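Local coordinates for fimbrial subunit type 1 (Actinomyces oris, PDB 3UXF), which forms the shaft of the type 1 fimbriae on the bacterial surface as their major structural subunit, a secreted, cell-wall-anchored adhesive pilin, at residues Thr82-Val86 with Ala107-Ser112; Leu260-Glu264 with Pro332-Gly336; Tyr372-Gln378 with Lys410-Gly416. All coordinates share one frame; numbering follows the deposited sequence.

Interaction 1: residues Thr82-Val86 with Ala107-Ser112; sequences TKLNV and AGALKS
L84 fits into the bend where the chain leaves helix 104-107 and turns into strand 111-112. Its two methyls meet different walls of this hollow. CD1 lies 4.2 Å from A107 CB, while CD2 lies against A107 O and against CA and CG of K111. At the same bend L84 CB meets L110 CB. L110 fills the next hollow, on the V86 side. Its CD1 touches V86 CG1 at 4.1 Å, the two side chains crossing at about a right angle, and T96 of helix 91-99 lies against both residues. At the other end T82 CG2 is the bump. With this methyl anti to the backbone N, it reaches across to the aliphatic part of K111 and lies 3.4 Å from S112 O. The amide of N85 leans over S112, with ND2 3.4 Å from S112 CB.

The backbones pair briefly as antiparallel strands, L84 standing opposite K111 as a non-hydrogen-bonded pair. The flanking bonds are N85 N to L110 O at 2.7 Å and S112 N to K83 O at 2.9 Å. K83 O accepts a second hydrogen bond, from S112 OG at 2.8 Å. The two donors differ in approach: the amide comes almost straight on, whereas the hydroxyl stands 40° above the carbonyl plane. S112 OG reaches it because chi1 of 75° sets the hydroxyl between its own N and carbonyl carbon. The same hydroxyl also bonds T114 N.

Strand 136-144 adds L139 and A137 behind L84 and V86, and the contact ties the turn to inner strand 78-84 of a four-stranded antiparallel sheet in the N-terminal pilin domain. Apolar groups fill the hollow, and the backbone bonds with the doubly gripped K83 O probably set the alignment of the turn on this strand.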
ATOM      1  N   THR A  82     -11.002 -27.677  16.276  1.00 13.89           N
ATOM      2  CA  THR A  82     -10.992 -28.387  17.552  1.00 13.17           C
ATOM      3  C   THR A  82     -12.431 -28.645  17.990  1.00 12.88           C
ATOM      4  O   THR A  82     -13.217 -27.700  18.089  1.00 13.16           O
ATOM      5  CB  THR A  82     -10.290 -27.564  18.627  1.00 16.68           C
ATOM      6  OG1 THR A  82      -8.951 -27.292  18.193  1.00 18.06           O
ATOM      7  CG2 THR A  82     -10.268 -28.328  19.952  1.00 18.19           C
ATOM      8  N   LYS A  83     -12.810 -29.911  18.226  1.00 13.53           N
ATOM      9  CA  LYS A  83     -14.178 -30.193  18.659  1.00 13.52           C
ATOM     10  C   LYS A  83     -14.454 -29.665  20.064  1.00 13.72           C
ATOM     11  O   LYS A  83     -13.598 -29.774  20.944  1.00 18.05           O
ATOM     12  CB  LYS A  83     -14.482 -31.704  18.619  1.00 14.79           C
ATOM     13  CG  LYS A  83     -15.974 -32.027  18.758  1.00 16.69           C
ATOM     14  CD  LYS A  83     -16.228 -33.538  18.510  1.00 18.96           C
ATOM     15  CE  LYS A  83     -17.241 -34.146  19.477  1.00 30.90           C
ATOM     16  NZ  LYS A  83     -18.585 -33.557  19.509  1.00 27.49           N
ATOM     17  N   LEU A  84     -15.615 -29.051  20.248  1.00 14.53           N
ATOM     18  CA  LEU A  84     -15.964 -28.488  21.552  1.00 14.59           C
ATOM     19  C   LEU A  84     -16.750 -29.516  22.323  1.00 16.92           C
ATOM     20  O   LEU A  84     -17.395 -30.410  21.740  1.00 16.38           O
ATOM     21  CB  LEU A  84     -16.771 -27.208  21.405  1.00 13.26           C
ATOM     22  CG  LEU A  84     -16.075 -26.106  20.586  1.00 14.61           C
ATOM     23  CD1 LEU A  84     -16.883 -24.822  20.652  1.00 18.94           C
ATOM     24  CD2 LEU A  84     -14.622 -25.868  21.054  1.00 16.26           C
ATOM     25  N   ASN A  85     -16.699 -29.396  23.648  1.00 14.96           N
ATOM     26  CA  ASN A  85     -17.392 -30.352  24.505  1.00 16.95           C
ATOM     27  C   ASN A  85     -18.841 -29.932  24.706  1.00 18.76           C
ATOM     28  O   ASN A  85     -19.270 -29.553  25.808  1.00 19.49           O
ATOM     29  CB  ASN A  85     -16.668 -30.434  25.842  1.00 15.60           C
ATOM     30  CG  ASN A  85     -15.357 -31.198  25.743  1.00 23.27           C
ATOM     31  OD1 ASN A  85     -14.364 -30.849  26.390  1.00 23.57           O
ATOM     32  ND2 ASN A  85     -15.351 -32.251  24.928  1.00 24.59           N
ATOM     33  N   VAL A  86     -19.589 -29.973  23.607  1.00 16.54           N
ATOM     34  CA  VAL A  86     -21.034 -29.806  23.625  1.00 16.83           C
ATOM     35  C   VAL A  86     -21.620 -30.910  22.768  1.00 14.97           C
ATOM     36  O   VAL A  86     -21.048 -31.309  21.746  1.00 16.56           O
ATOM     37  CB  VAL A  86     -21.515 -28.430  23.077  1.00 17.14           C
ATOM     38  CG1 VAL A  86     -21.103 -27.283  24.027  1.00 17.69           C
ATOM     39  CG2 VAL A  86     -20.993 -28.202  21.670  1.00 17.15           C
ATOM     40  N   ALA A 107     -15.686 -19.749  24.065  1.00 23.11           N
ATOM     41  CA  ALA A 107     -15.832 -21.065  23.430  1.00 24.45           C
ATOM     42  C   ALA A 107     -14.589 -21.915  23.621  1.00 22.04           C
ATOM     43  O   ALA A 107     -14.675 -23.142  23.688  1.00 22.46           O
ATOM     44  CB  ALA A 107     -16.157 -20.939  21.937  1.00 20.95           C
ATOM     45  N   GLY A 108     -13.429 -21.266  23.695  1.00 24.37           N
ATOM     46  CA  GLY A 108     -12.172 -21.970  23.887  1.00 23.99           C
ATOM     47  C   GLY A 108     -12.092 -22.793  25.159  1.00 21.61           C
ATOM     48  O   GLY A 108     -11.378 -23.799  25.197  1.00 25.29           O
ATOM     49  N   ALA A 109     -12.833 -22.379  26.184  1.00 22.48           N
ATOM     50  CA  ALA A 109     -12.909 -23.106  27.444  1.00 25.00           C
ATOM     51  C   ALA A 109     -13.566 -24.474  27.262  1.00 25.43           C
ATOM     52  O   ALA A 109     -13.454 -25.345  28.121  1.00 26.22           O
ATOM     53  CB  ALA A 109     -13.675 -22.280  28.488  1.00 27.49           C
ATOM     54  N   LEU A 110     -14.261 -24.655  26.139  1.00 18.67           N
ATOM     55  CA  LEU A 110     -14.943 -25.932  25.843  1.00 19.03           C
ATOM     56  C   LEU A 110     -14.138 -26.872  24.945  1.00 19.30           C
ATOM     57  O   LEU A 110     -14.629 -27.938  24.552  1.00 18.74           O
ATOM     58  CB  LEU A 110     -16.303 -25.656  25.202  1.00 19.76           C
ATOM     59  CG  LEU A 110     -17.363 -24.998  26.069  1.00 22.99           C
ATOM     60  CD1 LEU A 110     -18.424 -24.411  25.165  1.00 25.05           C
ATOM     61  CD2 LEU A 110     -17.959 -25.977  27.057  1.00 26.63           C
ATOM     62  N   LYS A 111     -12.890 -26.515  24.640  1.00 17.70           N
ATOM     63  CA  LYS A 111     -12.097 -27.321  23.715  1.00 16.56           C
ATOM     64  C   LYS A 111     -11.820 -28.705  24.223  1.00 20.18           C
ATOM     65  O   LYS A 111     -11.401 -28.856  25.373  1.00 21.56           O
ATOM     66  CB  LYS A 111     -10.759 -26.646  23.374  1.00 20.03           C
ATOM     67  CG  LYS A 111     -10.899 -25.481  22.415  1.00 21.71           C
ATOM     68  CD  LYS A 111      -9.544 -24.956  21.945  1.00 29.77           C
ATOM     69  CE  LYS A 111      -8.926 -24.031  22.976  1.00 34.82           C
ATOM     70  NZ  LYS A 111      -7.595 -23.538  22.485  1.00 36.21           N
ATOM     71  N   SER A 112     -12.021 -29.701  23.358  1.00 17.99           N
ATOM     72  CA  SER A 112     -11.622 -31.083  23.635  1.00 19.84           C
ATOM     73  C   SER A 112     -10.210 -31.276  23.110  1.00 21.15           C
ATOM     74  O   SER A 112      -9.617 -30.345  22.576  1.00 21.64           O
ATOM     75  CB  SER A 112     -12.567 -32.078  22.940  1.00 21.11           C
ATOM     76  OG  SER A 112     -12.313 -32.153  21.543  1.00 18.27           O
TER
HETATM   77  O   HOH W   1     -14.632 -28.150  28.332  1.00 33.63           O

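Interaction 2: residues Leu260-Glu264 with Pro332-Gly336; sequences LITAE and PNNPG
A long loop between strands 312-321 and 344-362 lies here along strand 258-264 of the mixed beta sheet. The loop does not pair with the strand. It meets the strand through side chains and water, and the direct contacts are van der Waals, carbon against carbon or oxygen.

I261 and A263 are two residues apart on the strand, and both side chains face the loop. I261 rests on P332: CG2 is 3.8 Å from P332 CB and CD1 is 3.9 Å from the same carbon. Chi1 of -55° sets CG1 beside the backbone N and leaves CG2 anti to it. I261 CG2 also meets OD1 of N333 at 3.3 Å, and the asparagine crosses the isoleucine at about a right angle. A263 CB touches both P332 O and the ring of P335, 3.6 Å from P335 CD. P335 CG touches the strand again at E264 O, 3.4 Å away. Strand 269-275 continues this surface, with T272 against P332 and W270 against P335.

D331 probably helps to shape the loop, accepting from N333 N through OD1 and bonding N334 ND2 through OD2. Two waters join the polar groups across the gap, each donating to both sides. One donates to I261 O and P332 O. The second water donates to T262 O at 2.9 Å and to the side-chain oxygen N333 OD1 at 2.8 Å.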
ATOM      1  N   LEU A 260      12.570   4.901  15.378  1.00 15.29           N
ATOM      2  CA  LEU A 260      12.878   4.708  13.963  1.00 15.84           C
ATOM      3  C   LEU A 260      14.240   4.038  13.886  1.00 16.67           C
ATOM      4  O   LEU A 260      15.198   4.536  14.483  1.00 18.13           O
ATOM      5  CB  LEU A 260      12.959   6.033  13.197  1.00 15.43           C
ATOM      6  CG  LEU A 260      13.511   5.939  11.760  1.00 13.30           C
ATOM      7  CD1 LEU A 260      12.643   5.138  10.786  1.00 13.45           C
ATOM      8  CD2 LEU A 260      13.695   7.352  11.170  1.00 14.34           C
ATOM      9  N   ILE A 261      14.307   2.899  13.201  1.00 11.26           N
ATOM     10  CA  ILE A 261      15.579   2.192  13.000  1.00 13.08           C
ATOM     11  C   ILE A 261      15.868   2.089  11.513  1.00 13.93           C
ATOM     12  O   ILE A 261      15.095   1.448  10.805  1.00 12.74           O
ATOM     13  CB  ILE A 261      15.503   0.793  13.601  1.00 16.02           C
ATOM     14  CG1 ILE A 261      15.087   0.907  15.067  1.00 17.31           C
ATOM     15  CG2 ILE A 261      16.841   0.037  13.444  1.00 17.91           C
ATOM     16  CD1 ILE A 261      14.528  -0.384  15.609  1.00 20.96           C
ATOM     17  N   THR A 262      16.941   2.711  11.016  1.00 14.24           N
ATOM     18  CA  THR A 262      17.272   2.547   9.603  1.00 14.21           C
ATOM     19  C   THR A 262      18.509   1.686   9.447  1.00 15.96           C
ATOM     20  O   THR A 262      19.313   1.548  10.384  1.00 18.81           O
ATOM     21  CB  THR A 262      17.519   3.872   8.844  1.00 14.29           C
ATOM     22  OG1 THR A 262      18.567   4.626   9.485  1.00 15.93           O
ATOM     23  CG2 THR A 262      16.262   4.721   8.825  1.00 14.45           C
ATOM     24  N   ALA A 263      18.666   1.106   8.264  1.00 12.47           N
ATOM     25  CA  ALA A 263      19.794   0.194   8.029  1.00 14.09           C
ATOM     26  C   ALA A 263      20.113   0.160   6.541  1.00 18.04           C
ATOM     27  O   ALA A 263      19.217   0.242   5.696  1.00 15.37           O
ATOM     28  CB  ALA A 263      19.489  -1.212   8.552  1.00 15.63           C
ATOM     29  N   GLU A 264      21.396  -0.007   6.222  1.00 17.13           N
ATOM     30  CA  GLU A 264      21.798  -0.237   4.855  1.00 16.91           C
ATOM     31  C   GLU A 264      21.410  -1.643   4.405  1.00 20.38           C
ATOM     32  O   GLU A 264      21.534  -2.613   5.143  1.00 21.28           O
ATOM     33  CB  GLU A 264      23.312  -0.070   4.757  1.00 20.66           C
ATOM     34  CG  GLU A 264      23.784   1.337   4.540  1.00 31.95           C
ATOM     35  CD  GLU A 264      24.506   1.447   3.214  1.00 41.07           C
ATOM     36  OE1 GLU A 264      25.631   0.899   3.119  1.00 49.09           O
ATOM     37  OE2 GLU A 264      23.931   2.038   2.264  1.00 40.58           O
ATOM     38  N   PRO A 332      15.400  -5.337  12.430  1.00 14.47           N
ATOM     39  CA  PRO A 332      15.512  -4.003  11.825  1.00 15.87           C
ATOM     40  C   PRO A 332      16.936  -3.498  11.718  1.00 17.19           C
ATOM     41  O   PRO A 332      17.240  -2.641  10.894  1.00 18.39           O
ATOM     42  CB  PRO A 332      14.744  -3.090  12.794  1.00 17.92           C
ATOM     43  CG  PRO A 332      13.895  -4.003  13.620  1.00 18.08           C
ATOM     44  CD  PRO A 332      14.422  -5.406  13.535  1.00 14.65           C
ATOM     45  N   ASN A 333      17.796  -4.006  12.596  1.00 18.15           N
ATOM     46  CA  ASN A 333      19.175  -3.586  12.637  1.00 21.18           C
ATOM     47  C   ASN A 333      20.060  -4.438  11.758  1.00 21.83           C
ATOM     48  O   ASN A 333      21.195  -4.068  11.507  1.00 27.46           O
ATOM     49  CB  ASN A 333      19.687  -3.646  14.086  1.00 23.44           C
ATOM     50  CG  ASN A 333      19.258  -2.455  14.879  1.00 25.17           C
ATOM     51  OD1 ASN A 333      19.634  -1.328  14.559  1.00 24.96           O
ATOM     52  ND2 ASN A 333      18.431  -2.676  15.894  1.00 26.68           N
ATOM     53  N   ASN A 334      19.554  -5.574  11.299  1.00 19.02           N
ATOM     54  CA  ASN A 334      20.334  -6.481  10.450  1.00 21.97           C
ATOM     55  C   ASN A 334      19.546  -7.047   9.292  1.00 18.85           C
ATOM     56  O   ASN A 334      19.163  -8.220   9.310  1.00 19.28           O
ATOM     57  CB  ASN A 334      20.909  -7.640  11.279  1.00 24.62           C
ATOM     58  CG  ASN A 334      21.873  -7.167  12.317  1.00 33.06           C
ATOM     59  OD1 ASN A 334      22.928  -6.601  11.986  1.00 37.29           O
ATOM     60  ND2 ASN A 334      21.520  -7.352  13.587  1.00 32.68           N
ATOM     61  N   PRO A 335      19.302  -6.217   8.259  1.00 20.61           N
ATOM     62  CA  PRO A 335      18.559  -6.748   7.120  1.00 19.39           C
ATOM     63  C   PRO A 335      19.423  -7.695   6.342  1.00 23.18           C
ATOM     64  O   PRO A 335      18.871  -8.474   5.607  1.00 21.94           O
ATOM     65  CB  PRO A 335      18.235  -5.509   6.272  1.00 20.49           C
ATOM     66  CG  PRO A 335      19.108  -4.454   6.749  1.00 22.32           C
ATOM     67  CD  PRO A 335      19.605  -4.784   8.132  1.00 20.76           C
ATOM     68  N   GLY A 336      20.740  -7.603   6.493  1.00 20.99           N
ATOM     69  CA  GLY A 336      21.628  -8.476   5.753  1.00 23.77           C
ATOM     70  C   GLY A 336      21.336  -8.345   4.273  1.00 22.00           C
ATOM     71  O   GLY A 336      21.242  -7.230   3.755  1.00 20.44           O
TER
HETATM   72  O   HOH W   2      15.103  -1.135   9.659  1.00 13.35           O
HETATM   73  O   HOH W   3      20.660  -0.259  12.139  1.00 28.02           O

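Interaction 3: residues Tyr372-Gln378 with Lys410-Gly416; sequences YNGAQFQ and KTFTTAG
T414 OG1 is gripped by two backbone groups of 372-378. It donates to Y372 O at 2.7 Å, in the carbonyl plane and on a lone pair, and accepts from A375 N at 3.0 Å. The second bond is more bent, with 140° at the hydrogen. Chi1 of 54° places OG1 between the backbone N and carbonyl carbon of T414, facing this turn. A375 CB packs beside the same oxygen. The T414 backbone is held as well: its O accepts from G374 N, and its N donates to A375 O.

Farther out, N373 ND2 bonds G416 O at 2.8 Å. The acceptor lies in the plane of the asparagine amide, although the donor stands well above the G416 carbonyl plane.

The segments then run on as an antiparallel beta pair within the prealbumin-like domain. F377 and F412 form the hydrogen-bonded pair, each amide N bonding the other's O at 2.9 Å. Their side chains share a face of the sheet, where V420 and I422 of strand 419-426 meet F412, and L358 meets F377. F412 O lies at the edge of the F377 ring.

Q376 and T413, a non-hydrogen-bonded pair, carry the other face. Their side chains lie side by side, and the extended Q376 reaches T413 OG1 with NE2 at 2.9 Å. Q378 makes a similar bond from NE2 to T411 OG1 at 3.0 Å. In both cases the threonine oxygen lies 24° out of the glutamine amide plane.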
ATOM      1  N   TYR A 372      22.272  27.814 -32.854  1.00 20.47           N
ATOM      2  CA  TYR A 372      21.122  27.724 -31.932  1.00 16.52           C
ATOM      3  C   TYR A 372      21.563  27.465 -30.491  1.00 15.22           C
ATOM      4  O   TYR A 372      20.716  27.240 -29.606  1.00 13.57           O
ATOM      5  CB  TYR A 372      20.160  26.634 -32.405  1.00 14.84           C
ATOM      6  CG  TYR A 372      19.662  26.896 -33.816  1.00 15.50           C
ATOM      7  CD1 TYR A 372      18.931  28.024 -34.105  1.00 14.91           C
ATOM      8  CD2 TYR A 372      19.949  26.002 -34.846  1.00 20.01           C
ATOM      9  CE1 TYR A 372      18.500  28.285 -35.409  1.00 17.19           C
ATOM     10  CE2 TYR A 372      19.518  26.239 -36.145  1.00 19.62           C
ATOM     11  CZ  TYR A 372      18.794  27.378 -36.410  1.00 20.13           C
ATOM     12  OH  TYR A 372      18.316  27.643 -37.673  1.00 20.03           O
ATOM     13  N   ASN A 373      22.871  27.487 -30.227  1.00 15.14           N
ATOM     14  CA  ASN A 373      23.369  27.450 -28.849  1.00 15.12           C
ATOM     15  C   ASN A 373      23.201  28.775 -28.129  1.00 15.35           C
ATOM     16  O   ASN A 373      23.092  29.836 -28.754  1.00 17.29           O
ATOM     17  CB  ASN A 373      24.856  27.057 -28.852  1.00 15.81           C
ATOM     18  CG  ASN A 373      25.074  25.625 -29.259  1.00 19.48           C
ATOM     19  OD1 ASN A 373      24.171  24.775 -29.131  1.00 17.28           O
ATOM     20  ND2 ASN A 373      26.290  25.327 -29.758  1.00 22.06           N
ATOM     21  N   GLY A 374      23.168  28.720 -26.798  1.00 15.85           N
ATOM     22  CA  GLY A 374      23.036  29.897 -25.977  1.00 15.84           C
ATOM     23  C   GLY A 374      21.614  30.372 -25.748  1.00 15.45           C
ATOM     24  O   GLY A 374      21.402  31.408 -25.142  1.00 16.71           O
ATOM     25  N   ALA A 375      20.643  29.625 -26.254  1.00 15.82           N
ATOM     26  CA  ALA A 375      19.262  29.901 -25.928  1.00 14.96           C
ATOM     27  C   ALA A 375      19.027  29.403 -24.505  1.00 13.91           C
ATOM     28  O   ALA A 375      19.506  28.332 -24.133  1.00 16.36           O
ATOM     29  CB  ALA A 375      18.321  29.153 -26.901  1.00 13.29           C
ATOM     30  N   GLN A 376      18.322  30.189 -23.708  1.00 10.91           N
ATOM     31  CA  GLN A 376      18.031  29.788 -22.317  1.00 12.61           C
ATOM     32  C   GLN A 376      16.540  29.627 -22.091  1.00 11.75           C
ATOM     33  O   GLN A 376      15.714  30.358 -22.668  1.00 10.49           O
ATOM     34  CB  GLN A 376      18.608  30.811 -21.335  1.00 13.54           C
ATOM     35  CG  GLN A 376      20.120  30.949 -21.508  1.00 12.70           C
ATOM     36  CD  GLN A 376      20.733  31.662 -20.340  1.00 20.97           C
ATOM     37  OE1 GLN A 376      20.232  32.679 -19.875  1.00 21.90           O
ATOM     38  NE2 GLN A 376      21.798  31.081 -19.807  1.00 25.55           N
ATOM     39  N   PHE A 377      16.205  28.672 -21.243  1.00 12.08           N
ATOM     40  CA  PHE A 377      14.830  28.376 -20.918  1.00 11.59           C
ATOM     41  C   PHE A 377      14.635  28.150 -19.444  1.00 10.69           C
ATOM     42  O   PHE A 377      15.539  27.675 -18.755  1.00 11.70           O
ATOM     43  CB  PHE A 377      14.409  27.110 -21.640  1.00 10.78           C
ATOM     44  CG  PHE A 377      14.405  27.248 -23.121  1.00  9.35           C
ATOM     45  CD1 PHE A 377      13.227  27.567 -23.789  1.00  9.27           C
ATOM     46  CD2 PHE A 377      15.566  27.023 -23.857  1.00 12.17           C
ATOM     47  CE1 PHE A 377      13.205  27.705 -25.215  1.00 11.36           C
ATOM     48  CE2 PHE A 377      15.555  27.154 -25.263  1.00 12.54           C
ATOM     49  CZ  PHE A 377      14.364  27.484 -25.939  1.00 15.83           C
ATOM     50  N   GLN A 378      13.431  28.442 -18.983  1.00  9.72           N
ATOM     51  CA  GLN A 378      13.006  28.020 -17.655  1.00  8.84           C
ATOM     52  C   GLN A 378      11.701  27.260 -17.855  1.00 10.70           C
ATOM     53  O   GLN A 378      11.123  27.298 -18.951  1.00 11.19           O
ATOM     54  CB  GLN A 378      12.775  29.209 -16.734  1.00 10.49           C
ATOM     55  CG  GLN A 378      14.071  29.978 -16.589  1.00 11.50           C
ATOM     56  CD  GLN A 378      14.050  30.951 -15.438  1.00 14.76           C
ATOM     57  OE1 GLN A 378      13.129  31.773 -15.302  1.00 15.81           O
ATOM     58  NE2 GLN A 378      15.079  30.869 -14.585  1.00 17.20           N
ATOM     59  N   LYS A 410      17.319  26.010 -12.338  1.00 15.24           N
ATOM     60  CA  LYS A 410      16.152  26.709 -12.847  1.00 10.91           C
ATOM     61  C   LYS A 410      16.313  27.137 -14.283  1.00 12.90           C
ATOM     62  O   LYS A 410      15.311  27.469 -14.904  1.00 12.57           O
ATOM     63  CB  LYS A 410      15.803  27.960 -12.027  1.00 16.81           C
ATOM     64  CG  LYS A 410      15.234  27.656 -10.657  1.00 18.48           C
ATOM     65  CD  LYS A 410      14.939  28.935  -9.856  1.00 25.95           C
ATOM     66  CE  LYS A 410      16.172  29.338  -9.054  1.00 37.86           C
ATOM     67  NZ  LYS A 410      16.127  30.742  -8.511  1.00 48.74           N
ATOM     68  N   THR A 411      17.536  27.147 -14.801  1.00 12.12           N
ATOM     69  CA  THR A 411      17.784  27.699 -16.149  1.00 11.98           C
ATOM     70  C   THR A 411      18.524  26.693 -16.987  1.00 13.79           C
ATOM     71  O   THR A 411      19.488  26.064 -16.514  1.00 15.46           O
ATOM     72  CB  THR A 411      18.555  29.042 -16.085  1.00 13.74           C
ATOM     73  OG1 THR A 411      17.821  29.977 -15.289  1.00 14.77           O
ATOM     74  CG2 THR A 411      18.735  29.622 -17.492  1.00 16.71           C
ATOM     75  N   PHE A 412      18.079  26.489 -18.230  1.00 12.47           N
ATOM     76  CA  PHE A 412      18.624  25.431 -19.056  1.00 12.18           C
ATOM     77  C   PHE A 412      19.112  26.065 -20.349  1.00 13.87           C
ATOM     78  O   PHE A 412      18.341  26.768 -21.007  1.00 14.64           O
ATOM     79  CB  PHE A 412      17.557  24.341 -19.293  1.00 11.43           C
ATOM     80  CG  PHE A 412      17.098  23.749 -18.033  1.00 10.65           C
ATOM     81  CD1 PHE A 412      16.072  24.351 -17.317  1.00 12.55           C
ATOM     82  CD2 PHE A 412      17.785  22.689 -17.456  1.00 13.52           C
ATOM     83  CE1 PHE A 412      15.692  23.869 -16.049  1.00 13.24           C
ATOM     84  CE2 PHE A 412      17.416  22.193 -16.209  1.00 14.44           C
ATOM     85  CZ  PHE A 412      16.374  22.780 -15.508  1.00 13.26           C
ATOM     86  N   THR A 413      20.392  25.859 -20.682  1.00 13.38           N
ATOM     87  CA  THR A 413      21.003  26.560 -21.809  1.00 14.82           C
ATOM     88  C   THR A 413      21.422  25.592 -22.925  1.00 14.12           C
ATOM     89  O   THR A 413      22.122  24.591 -22.647  1.00 15.08           O
ATOM     90  CB  THR A 413      22.263  27.336 -21.342  1.00 14.27           C
ATOM     91  OG1 THR A 413      21.876  28.262 -20.322  1.00 15.08           O
ATOM     92  CG2 THR A 413      22.880  28.117 -22.519  1.00 17.16           C
ATOM     93  N   THR A 414      21.011  25.883 -24.177  1.00 13.53           N
ATOM     94  CA  THR A 414      21.387  25.013 -25.289  1.00 13.22           C
ATOM     95  C   THR A 414      22.896  25.112 -25.575  1.00 14.63           C
ATOM     96  O   THR A 414      23.495  26.202 -25.488  1.00 16.96           O
ATOM     97  CB  THR A 414      20.613  25.296 -26.583  1.00 14.50           C
ATOM     98  OG1 THR A 414      20.714  26.672 -26.948  1.00 13.31           O
ATOM     99  CG2 THR A 414      19.118  24.893 -26.402  1.00 14.49           C
ATOM    100  N   ALA A 415      23.465  23.964 -25.907  1.00 15.62           N
ATOM    101  CA  ALA A 415      24.901  23.857 -26.197  1.00 17.00           C
ATOM    102  C   ALA A 415      25.123  22.698 -27.159  1.00 21.19           C
ATOM    103  O   ALA A 415      24.209  21.941 -27.494  1.00 16.96           O
ATOM    104  CB  ALA A 415      25.637  23.596 -24.908  1.00 20.53           C
ATOM    105  N   GLY A 416      26.365  22.519 -27.610  1.00 20.53           N
ATOM    106  CA  GLY A 416      26.617  21.438 -28.534  1.00 21.07           C
ATOM    107  C   GLY A 416      25.993  21.706 -29.886  1.00 20.75           C
ATOM    108  O   GLY A 416      26.374  22.651 -30.575  1.00 25.66           O
TER

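The three contacts follow one another along an elongated chain, none nested in another. Interaction 1 belongs to the N-terminal pilin domain and interaction 3 to the prealbumin-like domain. Their centres are about 79 Å apart, on opposite sides of the chain's centre. Interaction 2 lies about 43 Å from interaction 1 and about 44 Å from interaction 3, centre to centre. No two touch; even interactions 2 and 3 are about 28 Å apart at their nearest atoms. Calcium ions lie apart from all three contacts, with no protein ligand in these segments: about 10 Å from the K83 side chain, about 13 Å from that of P332 and about 10 Å from that of K410.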